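Local coordinates for periplasmic binding protein/LacI transcriptional regulator (Alkaliphilus metalliredigens, PDB 3CTP) that binds the sugar beta-D-xylulofuranose between the two lobes of its LacI-type sensor domain and probably acts as a DNA-binding transcriptional repressor, at residues D135-N143 / I293-I301; D100-L109 / R124-I134. All coordinates share one frame; numbering follows the deposited sequence.

Contact 1: D135-N143 / I293-I301; sequences DIPVVAFEN and IIELLIKII. With XLF (beta-D-xylulofuranose), chain C.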
# COMPACT_ATOMS: atom_id res chain seq x y z
N ASP A 135 19.42 -7.09 23.09
CA ASP A 135 20.06 -5.99 23.79
C ASP A 135 20.07 -4.77 22.88
O ASP A 135 21.10 -4.13 22.69
CB ASP A 135 21.49 -6.38 24.17
CG ASP A 135 22.08 -5.45 25.20
OD1 ASP A 135 22.38 -5.92 26.32
OD2 ASP A 135 22.23 -4.25 24.89
N ILE A 136 18.91 -4.48 22.31
CA ILE A 136 18.77 -3.39 21.36
C ILE A 136 17.51 -2.67 21.79
O ILE A 136 16.54 -3.32 22.18
CB ILE A 136 18.59 -3.92 19.93
CG1 ILE A 136 19.89 -4.53 19.41
CG2 ILE A 136 18.17 -2.81 18.99
CD1 ILE A 136 19.80 -5.02 17.96
N PRO A 137 17.51 -1.33 21.74
CA PRO A 137 16.30 -0.58 22.12
C PRO A 137 15.10 -0.93 21.25
O PRO A 137 15.24 -1.05 20.02
CB PRO A 137 16.70 0.88 21.85
CG PRO A 137 18.24 0.87 22.08
CD PRO A 137 18.69 -0.46 21.53
N VAL A 138 13.95 -1.08 21.89
CA VAL A 138 12.71 -1.42 21.19
C VAL A 138 11.58 -0.54 21.74
O VAL A 138 11.51 -0.32 22.96
CB VAL A 138 12.27 -2.90 21.47
CG1 VAL A 138 10.89 -3.18 20.85
CG2 VAL A 138 13.30 -3.88 20.93
N VAL A 139 10.73 -0.04 20.85
CA VAL A 139 9.42 0.49 21.24
C VAL A 139 8.35 -0.25 20.43
O VAL A 139 8.65 -0.79 19.36
CB VAL A 139 9.26 1.99 21.06
CG1 VAL A 139 10.28 2.73 21.92
CG2 VAL A 139 9.41 2.41 19.57
N ALA A 140 7.13 -0.32 20.96
CA ALA A 140 6.08 -1.15 20.33
C ALA A 140 4.94 -0.28 19.88
O ALA A 140 4.58 0.67 20.58
CB ALA A 140 5.54 -2.17 21.32
N PHE A 141 4.38 -0.58 18.71
CA PHE A 141 3.10 0.02 18.29
C PHE A 141 1.92 -0.95 18.55
O PHE A 141 1.96 -2.10 18.06
CB PHE A 141 3.17 0.46 16.81
CG PHE A 141 1.87 1.01 16.25
CD1 PHE A 141 1.33 2.19 16.75
CD2 PHE A 141 1.19 0.34 15.24
CE1 PHE A 141 0.11 2.69 16.22
CE2 PHE A 141 -0.02 0.83 14.72
CZ PHE A 141 -0.54 2.00 15.21
N GLU A 142 0.95 -0.51 19.36
CA GLU A 142 -0.29 -1.26 19.69
C GLU A 142 -0.18 -2.40 20.67
O GLU A 142 -0.81 -2.37 21.74
CB GLU A 142 -1.03 -1.73 18.44
CG GLU A 142 -1.59 -0.52 17.70
CD GLU A 142 -2.48 -0.89 16.52
OE1 GLU A 142 -3.16 0.04 16.00
OE2 GLU A 142 -2.51 -2.08 16.12
N ASN A 143 0.52 -3.47 20.28
CA ASN A 143 0.50 -4.65 21.13
C ASN A 143 1.62 -4.56 22.15
O ASN A 143 2.76 -4.22 21.82
CB ASN A 143 0.71 -5.92 20.29
CG ASN A 143 -0.53 -6.36 19.55
OD1 ASN A 143 -1.57 -5.71 19.59
ND2 ASN A 143 -0.41 -7.49 18.86
N ILE A 293 6.74 7.82 18.52
CA ILE A 293 7.49 6.58 18.44
C ILE A 293 8.98 6.90 18.31
O ILE A 293 9.83 6.32 19.00
CB ILE A 293 7.00 5.78 17.22
CG1 ILE A 293 5.60 5.20 17.47
CG2 ILE A 293 8.01 4.72 16.80
CD1 ILE A 293 4.91 4.63 16.20
N ILE A 294 9.30 7.84 17.41
CA ILE A 294 10.71 8.17 17.20
C ILE A 294 11.30 8.91 18.41
O ILE A 294 12.42 8.62 18.84
CB ILE A 294 10.86 8.98 15.92
CG1 ILE A 294 10.62 8.06 14.72
CG2 ILE A 294 12.24 9.64 15.86
CD1 ILE A 294 11.63 6.92 14.58
N GLU A 295 10.57 9.85 18.98
CA GLU A 295 11.07 10.56 20.15
C GLU A 295 11.42 9.59 21.25
O GLU A 295 12.48 9.71 21.87
CB GLU A 295 10.01 11.52 20.70
CG GLU A 295 9.90 12.85 19.97
CD GLU A 295 11.20 13.64 19.95
OE1 GLU A 295 11.75 13.98 21.03
OE2 GLU A 295 11.64 13.94 18.84
N LEU A 296 10.54 8.63 21.51
CA LEU A 296 10.76 7.71 22.63
C LEU A 296 11.87 6.71 22.29
O LEU A 296 12.71 6.39 23.14
CB LEU A 296 9.47 6.97 22.97
CG LEU A 296 8.36 7.87 23.48
CD1 LEU A 296 7.04 7.10 23.62
CD2 LEU A 296 8.77 8.48 24.85
N LEU A 297 11.89 6.20 21.07
CA LEU A 297 12.97 5.27 20.73
C LEU A 297 14.33 5.95 20.88
O LEU A 297 15.29 5.35 21.39
CB LEU A 297 12.77 4.72 19.28
CG LEU A 297 13.81 3.68 18.86
CD1 LEU A 297 13.73 2.45 19.75
CD2 LEU A 297 13.58 3.31 17.37
N ILE A 298 14.42 7.21 20.47
CA ILE A 298 15.70 7.91 20.58
C ILE A 298 16.09 8.11 22.06
O ILE A 298 17.27 8.04 22.43
CB ILE A 298 15.65 9.26 19.86
CG1 ILE A 298 15.65 9.08 18.35
CG2 ILE A 298 16.79 10.17 20.33
CD1 ILE A 298 16.76 8.26 17.85
N LYS A 299 15.11 8.33 22.93
CA LYS A 299 15.43 8.38 24.38
C LYS A 299 16.05 7.08 24.85
O LYS A 299 17.06 7.08 25.60
CB LYS A 299 14.18 8.67 25.23
CG LYS A 299 13.70 10.08 25.12
CD LYS A 299 12.56 10.30 26.12
CE LYS A 299 11.72 11.48 25.70
NZ LYS A 299 12.49 12.72 25.85
N ILE A 300 15.46 5.96 24.45
CA ILE A 300 15.99 4.67 24.87
C ILE A 300 17.39 4.49 24.26
O ILE A 300 18.32 4.07 24.95
CB ILE A 300 15.09 3.47 24.48
CG1 ILE A 300 13.65 3.62 25.01
CG2 ILE A 300 15.69 2.15 24.98
CD1 ILE A 300 13.58 3.66 26.51
N ILE A 301 17.54 4.81 22.97
CA ILE A 301 18.86 4.66 22.35
C ILE A 301 19.93 5.44 23.09
O ILE A 301 21.06 4.96 23.28
CB ILE A 301 18.82 5.11 20.87
CG1 ILE A 301 18.01 4.12 20.03
CG2 ILE A 301 20.27 5.33 20.33
CD1 ILE A 301 17.71 4.65 18.61
O4 XLF C . -4.33 -3.08 14.40
C4 XLF C . -5.22 -2.09 13.88
C5 XLF C . -6.08 -2.76 12.82
O5 XLF C . -5.62 -2.25 11.56
C3 XLF C . -4.45 -1.01 13.12
O3 XLF C . -4.43 0.22 13.84
C2 XLF C . -5.26 -0.90 11.86
O2 XLF C . -6.45 -0.13 12.07
C1 XLF C . -4.46 -0.35 10.70
O1 XLF C . -5.25 -0.39 9.51

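Contact 2: D100-L109 / R124-I134; sequences DDKEKEKTYL and RSQCEDEYANI. With XLF (beta-D-xylulofuranose), chain C.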
# COMPACT_ATOMS: atom_id res chain seq x y z
N ASP A 100 1.87 -10.23 10.25
CA ASP A 100 1.16 -10.72 11.42
C ASP A 100 1.47 -12.18 11.68
O ASP A 100 0.61 -12.96 12.13
CB ASP A 100 -0.35 -10.54 11.25
CG ASP A 100 -0.74 -9.06 11.19
OD1 ASP A 100 -0.33 -8.30 12.10
OD2 ASP A 100 -1.50 -8.70 10.27
N ASP A 101 2.73 -12.54 11.50
CA ASP A 101 3.18 -13.91 11.72
C ASP A 101 4.28 -13.93 12.76
O ASP A 101 5.31 -13.26 12.61
CB ASP A 101 3.69 -14.52 10.42
CG ASP A 101 4.10 -15.98 10.59
OD1 ASP A 101 3.20 -16.84 10.65
OD2 ASP A 101 5.29 -16.24 10.70
N LYS A 102 4.08 -14.71 13.81
CA LYS A 102 5.04 -14.75 14.89
C LYS A 102 6.41 -15.22 14.40
O LYS A 102 7.45 -14.73 14.84
CB LYS A 102 4.51 -15.69 16.00
CG LYS A 102 5.29 -15.60 17.31
CD LYS A 102 4.76 -16.56 18.39
CE LYS A 102 3.26 -16.43 18.58
NZ LYS A 102 2.82 -17.05 19.89
N GLU A 103 6.44 -16.20 13.50
CA GLU A 103 7.75 -16.69 13.08
C GLU A 103 8.49 -15.70 12.16
O GLU A 103 9.71 -15.59 12.21
CB GLU A 103 7.62 -18.06 12.43
CG GLU A 103 6.86 -19.05 13.34
CD GLU A 103 7.40 -19.16 14.78
OE1 GLU A 103 8.64 -19.23 14.98
OE2 GLU A 103 6.58 -19.21 15.72
N LYS A 104 7.76 -14.96 11.33
CA LYS A 104 8.43 -13.92 10.54
C LYS A 104 8.95 -12.82 11.45
O LYS A 104 10.03 -12.27 11.24
CB LYS A 104 7.48 -13.31 9.50
CG LYS A 104 7.20 -14.26 8.35
CD LYS A 104 6.16 -13.70 7.40
CE LYS A 104 5.81 -14.75 6.34
NZ LYS A 104 4.80 -14.29 5.35
N GLU A 105 8.18 -12.47 12.47
CA GLU A 105 8.66 -11.48 13.43
C GLU A 105 9.93 -11.97 14.11
O GLU A 105 10.91 -11.23 14.26
CB GLU A 105 7.58 -11.16 14.47
CG GLU A 105 8.03 -10.09 15.43
CD GLU A 105 6.97 -9.75 16.46
OE1 GLU A 105 5.88 -10.37 16.45
OE2 GLU A 105 7.27 -8.83 17.26
N LYS A 106 9.93 -13.23 14.55
CA LYS A 106 11.12 -13.76 15.21
C LYS A 106 12.35 -13.71 14.30
O LYS A 106 13.47 -13.36 14.71
CB LYS A 106 10.85 -15.20 15.68
CG LYS A 106 12.04 -15.86 16.32
CD LYS A 106 11.67 -17.26 16.84
CE LYS A 106 10.66 -17.20 18.00
NZ LYS A 106 10.26 -18.59 18.47
N THR A 107 12.14 -14.05 13.03
CA THR A 107 13.22 -14.07 12.07
C THR A 107 13.78 -12.67 11.88
O THR A 107 14.98 -12.47 11.89
CB THR A 107 12.72 -14.60 10.72
OG1 THR A 107 12.33 -15.98 10.88
CG2 THR A 107 13.83 -14.48 9.66
N TYR A 108 12.89 -11.69 11.73
CA TYR A 108 13.37 -10.32 11.51
C TYR A 108 14.04 -9.74 12.76
O TYR A 108 14.97 -8.93 12.66
CB TYR A 108 12.25 -9.39 10.96
CG TYR A 108 12.20 -9.58 9.47
CD1 TYR A 108 13.31 -9.25 8.70
CD2 TYR A 108 11.12 -10.15 8.85
CE1 TYR A 108 13.34 -9.48 7.33
CE2 TYR A 108 11.13 -10.39 7.47
CZ TYR A 108 12.25 -10.05 6.73
OH TYR A 108 12.28 -10.29 5.35
N LEU A 109 13.56 -10.14 13.93
CA LEU A 109 14.23 -9.69 15.15
C LEU A 109 15.67 -10.20 15.14
O LEU A 109 16.60 -9.46 15.48
CB LEU A 109 13.48 -10.21 16.38
CG LEU A 109 13.96 -9.83 17.78
CD1 LEU A 109 13.94 -8.32 17.97
CD2 LEU A 109 13.11 -10.53 18.82
N ARG A 124 2.32 -4.27 16.19
CA ARG A 124 1.35 -5.35 16.28
C ARG A 124 2.05 -6.68 16.59
O ARG A 124 1.74 -7.75 16.01
CB ARG A 124 0.48 -5.40 15.01
CG ARG A 124 -0.92 -5.89 15.27
CD ARG A 124 -1.90 -5.28 14.28
NE ARG A 124 -1.73 -5.83 12.93
CZ ARG A 124 -2.39 -5.36 11.87
NH1 ARG A 124 -2.22 -5.91 10.67
NH2 ARG A 124 -3.25 -4.34 12.03
N SER A 125 3.00 -6.63 17.52
CA SER A 125 3.82 -7.79 17.83
C SER A 125 3.03 -8.97 18.38
O SER A 125 2.10 -8.79 19.17
CB SER A 125 4.89 -7.41 18.88
OG SER A 125 5.68 -8.55 19.23
N GLN A 126 3.44 -10.18 18.00
CA GLN A 126 2.92 -11.41 18.61
C GLN A 126 3.93 -12.15 19.48
O GLN A 126 3.65 -13.23 20.02
CB GLN A 126 2.35 -12.34 17.56
CG GLN A 126 1.16 -11.71 16.85
CD GLN A 126 0.50 -12.66 15.89
OE1 GLN A 126 0.54 -13.88 16.08
NE2 GLN A 126 -0.10 -12.11 14.85
N CYS A 127 5.11 -11.58 19.65
CA CYS A 127 6.08 -12.17 20.58
C CYS A 127 6.04 -11.56 21.97
O CYS A 127 5.31 -10.61 22.25
CB CYS A 127 7.49 -12.00 20.04
SG CYS A 127 7.63 -12.61 18.36
N GLU A 128 6.87 -12.14 22.83
CA GLU A 128 7.01 -11.69 24.18
C GLU A 128 8.43 -12.11 24.55
O GLU A 128 9.35 -11.31 24.51
CB GLU A 128 5.98 -12.40 25.05
CG GLU A 128 6.09 -12.13 26.54
CD GLU A 128 4.82 -12.49 27.29
OE1 GLU A 128 3.77 -12.61 26.63
OE2 GLU A 128 4.88 -12.65 28.53
N ASP A 129 8.54 -13.39 24.89
CA ASP A 129 9.78 -14.17 24.98
C ASP A 129 11.00 -13.63 24.26
O ASP A 129 12.04 -13.35 24.87
CB ASP A 129 9.55 -15.55 24.37
CG ASP A 129 8.41 -16.31 25.03
OD1 ASP A 129 7.51 -15.68 25.63
OD2 ASP A 129 8.41 -17.56 24.90
N GLU A 130 10.88 -13.58 22.94
CA GLU A 130 12.01 -13.30 22.06
C GLU A 130 12.68 -11.98 22.36
O GLU A 130 13.85 -11.79 22.05
CB GLU A 130 11.55 -13.34 20.60
CG GLU A 130 11.33 -14.74 20.06
CD GLU A 130 10.32 -15.53 20.88
OE1 GLU A 130 9.41 -14.91 21.48
OE2 GLU A 130 10.43 -16.78 20.89
N TYR A 131 11.93 -11.06 22.96
CA TYR A 131 12.44 -9.72 23.19
C TYR A 131 13.23 -9.57 24.49
O TYR A 131 13.92 -8.56 24.69
CB TYR A 131 11.28 -8.73 23.20
CG TYR A 131 10.78 -8.43 21.82
CD1 TYR A 131 11.30 -7.38 21.11
CD2 TYR A 131 9.80 -9.21 21.22
CE1 TYR A 131 10.86 -7.07 19.83
CE2 TYR A 131 9.34 -8.91 19.96
CZ TYR A 131 9.89 -7.84 19.27
OH TYR A 131 9.49 -7.50 17.99
N ALA A 132 13.15 -10.58 25.35
CA ALA A 132 13.65 -10.47 26.71
C ALA A 132 15.16 -10.33 26.79
O ALA A 132 15.69 -9.67 27.69
CB ALA A 132 13.18 -11.67 27.54
N ASN A 133 15.86 -10.95 25.86
CA ASN A 133 17.32 -10.95 25.90
C ASN A 133 17.93 -9.98 24.90
O ASN A 133 19.04 -9.47 25.11
CB ASN A 133 17.84 -12.37 25.68
CG ASN A 133 16.82 -13.25 24.99
OD1 ASN A 133 16.67 -14.43 25.33
ND2 ASN A 133 16.09 -12.69 24.02
N ILE A 134 17.23 -9.72 23.80
CA ILE A 134 17.77 -8.84 22.79
C ILE A 134 18.29 -7.62 23.53
O ILE A 134 17.70 -7.20 24.53
CB ILE A 134 16.75 -8.48 21.71
CG1 ILE A 134 16.02 -7.18 22.04
CG2 ILE A 134 15.76 -9.62 21.51
CD1 ILE A 134 15.13 -6.70 20.90
O4 XLF C . -4.33 -3.08 14.40
C4 XLF C . -5.22 -2.09 13.88
C5 XLF C . -6.08 -2.76 12.82
O5 XLF C . -5.62 -2.25 11.56
C3 XLF C . -4.45 -1.01 13.12
O3 XLF C . -4.43 0.22 13.84
C2 XLF C . -5.26 -0.90 11.86
O2 XLF C . -6.45 -0.13 12.07
C1 XLF C . -4.46 -0.35 10.70
O1 XLF C . -5.25 -0.39 9.51
O HOH W 1 0.12 -9.24 14.59
O HOH W 2 1.29 -15.76 14.10
O HOH W 3 3.65 -14.76 22.38

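Contact 1: D135-N143 / I293-I301
Val139 and Pro137 press their side chains onto helix 293-301, and the side chains of the two segments meet through apolar contacts. Val139 straddles a turn of the helix with its two methyls. CG1 stands over the backbone of Leu297, 3.9 Å from Leu297 CA, while CG2 reaches Ile293 CG2 at 3.9 Å. With chi1 at -61°, CG1 lies anti to the carbonyl carbon and CG2 sits between the backbone N and that carbon, so the fork opens onto the helix. Two residues earlier, the proline ring is held by the next turn: Pro137 CB meets Ile300 CG2 at 3.5 Å, and Pro137 CG lies 3.8 Å from Ile301 CG1, the two side chains crossing at about a right angle. Leu297 CD1 lies against the backbone of Pro137, 3.8 Å from Pro137 O.

This is the layered alpha/beta packing of a periplasmic-binding-protein lobe. Strand 138-141 lies inside the sheet, bonded through its backbone to Ile120 and Ala122 on one flank and Ile150 and Ile152 on the other, and the helix runs nearly antiparallel to it, at 158° with the axes 8.2 Å apart. Ile121 and Ile152 of the flanking strands also pack against the helix.

Where the strand ends, the segment turns to the ligand. Glu142 CG lies over the centre of the Phe141 ring, and the chain, extended from there, brings one carboxylate oxygen to each of two sugar hydroxyls: O3 of the xylulofuranose donates to Glu142 OE1 at 2.5 Å and O4 to Glu142 OE2 at 2.7 Å.

Contact 2: D100-L109 / R124-I134
Glu105 drives its carboxylate from helix 102-109 into the loop 124-134, where three donors take it. Its CG is anti to the backbone N (chi1 -178°) and the chain stays extended, which carries the acid straight to Ser125, Gln126 and Tyr131. Ser125 OG donates to the syn lone pair of Glu105 OE2 at 2.5 Å, and Tyr131 OH reaches the anti lone pair of that oxygen at 2.7 Å, the ring and carboxylate planes 64° apart. Gln126 N takes the syn lone pair of Glu105 OE1 at 2.9 Å. Ser125 OG also accepts from Cys127 N, an ST turn that fixes the hydroxyl. With an alanine in place of Glu105 the carboxylate is gone, which is likely to leave both hydroxyls and Gln126 N without their shared acceptor group.

One turn on, in the conformer of Leu109 described here (a second is deposited), CD2 sits squarely over the Tyr131 ring, a CH-pi contact 4.0 Å from the centroid, and the side chain crosses that of Ile134 at about a right angle, CD1 to CD1. Next to Glu105 in sequence, Lys106 NZ forms a salt bridge with Glu130 OE2 at 3.0 Å.

Toward the sugar, Arg124 meets Asp100 side-on: NE donates to Asp100 OD1 at 3.0 Å, nearly in the guanidinium plane, and NH1 to Asp100 OD2, with the two planes 34° apart. Asp213 also pairs with NH1. That leaves NH2 to donate to O4 of the xylulofuranose at 2.9 Å. The acids thus act as a second shell, probably balancing the arginine's charge while fixing the rotation of the guanidinium that reads the sugar.

Contact 2 comes first along the chain, and loop 124-134 runs directly into segment 135-143 of contact 1; the two centres lie 15 Å apart. They touch at the pocket end of the sheet, where Arg124 N is 2.9 Å from Phe141 O and Asn143 ND2 is 2.8 Å from Ser125 O, both probable hydrogen bonds. Arg124 and Glu142 follow the C-terminal ends of neighbouring parallel strands, 119-123 and 138-141, and converge on the same sugar hydroxyl, O4, one donating to it and the other accepting from it. Contact 1 packs the strand leading to Glu142, and Asn72, Arg190, Asn239, Asp267 and Gln284 bond to the ligand as well.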